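Local coordinates for cGAS/DncV-like nucleotidyltransferase in E. coli homolog (Rhodothermus marinus SG0.5JP17-172, PDB 6E0K), which joins UTP and ATP into the second messenger 3',3'-cUAMP, with magnesium as cofactor, as part of a CBASS defence against bacteriophage, at residues A[197-202]-A[280-285]. Residues are numbered along the deposited sequence; the frame is centred on the assembly and turned at random.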
loop_
_atom_site.group_PDB
_atom_site.type_symbol
_atom_site.label_atom_id
_atom_site.label_comp_id
_atom_site.label_asym_id
_atom_site.label_seq_id
_atom_site.Cartn_x
_atom_site.Cartn_y
_atom_site.Cartn_z
ATOM N N ARG A 197 1.595 -3.653 -16.891
ATOM C CA ARG A 197 2.935 -3.923 -16.377
ATOM C C ARG A 197 3.216 -5.422 -16.298
ATOM O O ARG A 197 4.250 -5.900 -16.778
ATOM C CB ARG A 197 3.073 -3.271 -14.993
ATOM C CG ARG A 197 4.310 -3.652 -14.193
ATOM C CD ARG A 197 3.996 -3.553 -12.700
ATOM N NE ARG A 197 2.970 -4.518 -12.357
ATOM C CZ ARG A 197 2.357 -4.632 -11.180
ATOM N NH1 ARG A 197 2.634 -3.834 -10.140
ATOM N NH2 ARG A 197 1.445 -5.579 -11.042
ATOM N N THR A 198 2.308 -6.179 -15.677
ATOM C CA THR A 198 2.529 -7.608 -15.475
ATOM C C THR A 198 2.534 -8.367 -16.799
ATOM O O THR A 198 3.311 -9.311 -16.972
ATOM C CB THR A 198 1.471 -8.141 -14.510
ATOM O OG1 THR A 198 1.698 -7.533 -13.233
ATOM C CG2 THR A 198 1.542 -9.657 -14.374
ATOM N N TYR A 199 1.702 -7.948 -17.752
ATOM C CA TYR A 199 1.765 -8.515 -19.097
ATOM C C TYR A 199 3.164 -8.374 -19.691
ATOM O O TYR A 199 3.696 -9.323 -20.285
ATOM C CB TYR A 199 0.712 -7.837 -19.978
ATOM C CG TYR A 199 0.824 -8.102 -21.461
ATOM C CD1 TYR A 199 1.511 -7.232 -22.289
ATOM C CD2 TYR A 199 0.205 -9.196 -22.029
ATOM C CE1 TYR A 199 1.610 -7.467 -23.642
ATOM C CE2 TYR A 199 0.291 -9.427 -23.384
ATOM C CZ TYR A 199 0.998 -8.559 -24.178
ATOM O OH TYR A 199 1.097 -8.783 -25.531
ATOM N N LEU A 200 3.793 -7.206 -19.502
ATOM C CA LEU A 200 5.134 -6.999 -20.043
ATOM C C LEU A 200 6.176 -7.803 -19.280
ATOM O O LEU A 200 7.087 -8.382 -19.885
ATOM C CB LEU A 200 5.476 -5.509 -20.018
ATOM C CG LEU A 200 4.722 -4.670 -21.044
ATOM C CD1 LEU A 200 4.989 -3.213 -20.755
ATOM C CD2 LEU A 200 5.180 -5.018 -22.448
ATOM N N ILE A 201 6.057 -7.855 -17.945
ATOM C CA ILE A 201 7.006 -8.636 -17.152
ATOM C C ILE A 201 6.952 -10.103 -17.558
ATOM O O ILE A 201 7.988 -10.780 -17.624
ATOM C CB ILE A 201 6.727 -8.460 -15.645
ATOM C CG1 ILE A 201 6.980 -7.009 -15.218
ATOM C CG2 ILE A 201 7.594 -9.398 -14.831
ATOM C CD1 ILE A 201 6.535 -6.717 -13.767
ATOM N N GLU A 202 5.747 -10.618 -17.842
ATOM C CA GLU A 202 5.633 -12.007 -18.279
ATOM C C GLU A 202 6.396 -12.247 -19.572
ATOM O O GLU A 202 6.874 -13.359 -19.812
ATOM C CB GLU A 202 4.163 -12.404 -18.452
ATOM C CG GLU A 202 3.431 -12.619 -17.124
ATOM C CD GLU A 202 1.908 -12.628 -17.255
ATOM O OE1 GLU A 202 1.382 -12.363 -18.363
ATOM O OE2 GLU A 202 1.234 -12.888 -16.233
ATOM N N ASP A 280 4.522 3.564 -23.260
ATOM C CA ASP A 280 4.555 4.104 -24.615
ATOM C C ASP A 280 4.788 2.998 -25.636
ATOM O O ASP A 280 4.097 2.920 -26.658
ATOM C CB ASP A 280 5.673 5.137 -24.732
ATOM C CG ASP A 280 5.254 6.538 -24.344
ATOM O OD1 ASP A 280 4.048 6.860 -24.347
ATOM O OD2 ASP A 280 6.173 7.347 -24.067
ATOM N N ASP A 281 5.808 2.164 -25.397
ATOM C CA ASP A 281 6.161 1.118 -26.356
ATOM C C ASP A 281 5.043 0.101 -26.494
ATOM O O ASP A 281 4.767 -0.378 -27.599
ATOM C CB ASP A 281 7.440 0.393 -25.930
ATOM C CG ASP A 281 8.687 1.219 -26.092
ATOM O OD1 ASP A 281 8.667 2.229 -26.827
ATOM O OD2 ASP A 281 9.707 0.823 -25.485
ATOM N N LEU A 282 4.415 -0.273 -25.375
ATOM C CA LEU A 282 3.283 -1.196 -25.418
ATOM C C LEU A 282 2.176 -0.647 -26.304
ATOM O O LEU A 282 1.636 -1.350 -27.173
ATOM C CB LEU A 282 2.769 -1.425 -23.993
ATOM C CG LEU A 282 1.475 -2.201 -23.826
ATOM C CD1 LEU A 282 1.698 -3.657 -24.233
ATOM C CD2 LEU A 282 1.046 -2.106 -22.363
ATOM N N TRP A 283 1.858 0.631 -26.119
ATOM C CA TRP A 283 0.795 1.282 -26.872
ATOM C C TRP A 283 1.136 1.369 -28.356
ATOM O O TRP A 283 0.347 0.943 -29.208
ATOM C CB TRP A 283 0.557 2.683 -26.301
ATOM C CG TRP A 283 -0.604 3.365 -26.929
ATOM C CD1 TRP A 283 -0.583 4.229 -27.992
ATOM C CD2 TRP A 283 -1.976 3.211 -26.561
ATOM N NE1 TRP A 283 -1.864 4.644 -28.285
ATOM C CE2 TRP A 283 -2.737 4.022 -27.429
ATOM C CE3 TRP A 283 -2.636 2.475 -25.567
ATOM C CZ2 TRP A 283 -4.124 4.111 -27.339
ATOM C CZ3 TRP A 283 -4.013 2.570 -25.480
ATOM C CH2 TRP A 283 -4.738 3.381 -26.359
ATOM N N THR A 284 2.306 1.930 -28.683
ATOM C CA THR A 284 2.644 2.158 -30.088
ATOM C C THR A 284 2.915 0.848 -30.821
ATOM O O THR A 284 2.661 0.751 -32.028
ATOM C CB THR A 284 3.855 3.092 -30.207
ATOM O OG1 THR A 284 4.996 2.494 -29.589
ATOM C CG2 THR A 284 3.584 4.436 -29.551
ATOM N N GLY A 285 3.418 -0.165 -30.115
ATOM C CA GLY A 285 3.735 -1.433 -30.758
ATOM C C GLY A 285 2.538 -2.310 -31.040
ATOM O O GLY A 285 2.627 -3.202 -31.891
#
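With CG of L282 turned anti to its own backbone N (chi1 172°) and chi2 at 68°, its CD1 methyl reaches across to Y199 and L200. Y199 takes the same first rotamer, which brings its CE1 close to that methyl, whereas L200 has CG anti to the carbonyl carbon and extends CD2 to the same methyl. CE1 of Y199 lies 3.9 Å from CD1 of L282, the methyl meeting the ring at an oblique angle, and CD2 of L200 lies 4.1 Å from that same CD1. No hydrogen bond links the two segments; the contact is purely apolar, and the CA atoms of L200 and L282 stay 8.1 Å apart. W11 of helix 5-11 touches L282 and meets the Y199 ring with the planes at about 50°, while L200 also packs on Y278 and M279, about one turn earlier in helix 269-285. R197 of helix 186-202 turns away from the contact and hydrogen-bonds through NH1 to S212, an ATP-binding residue. This is a small example of side-chain packing between helices in the helical part of the enzyme, here joining the C-terminal turns of helices 186-202 and 269-285 away from the mixed sheet of the nucleotidyltransferase fold.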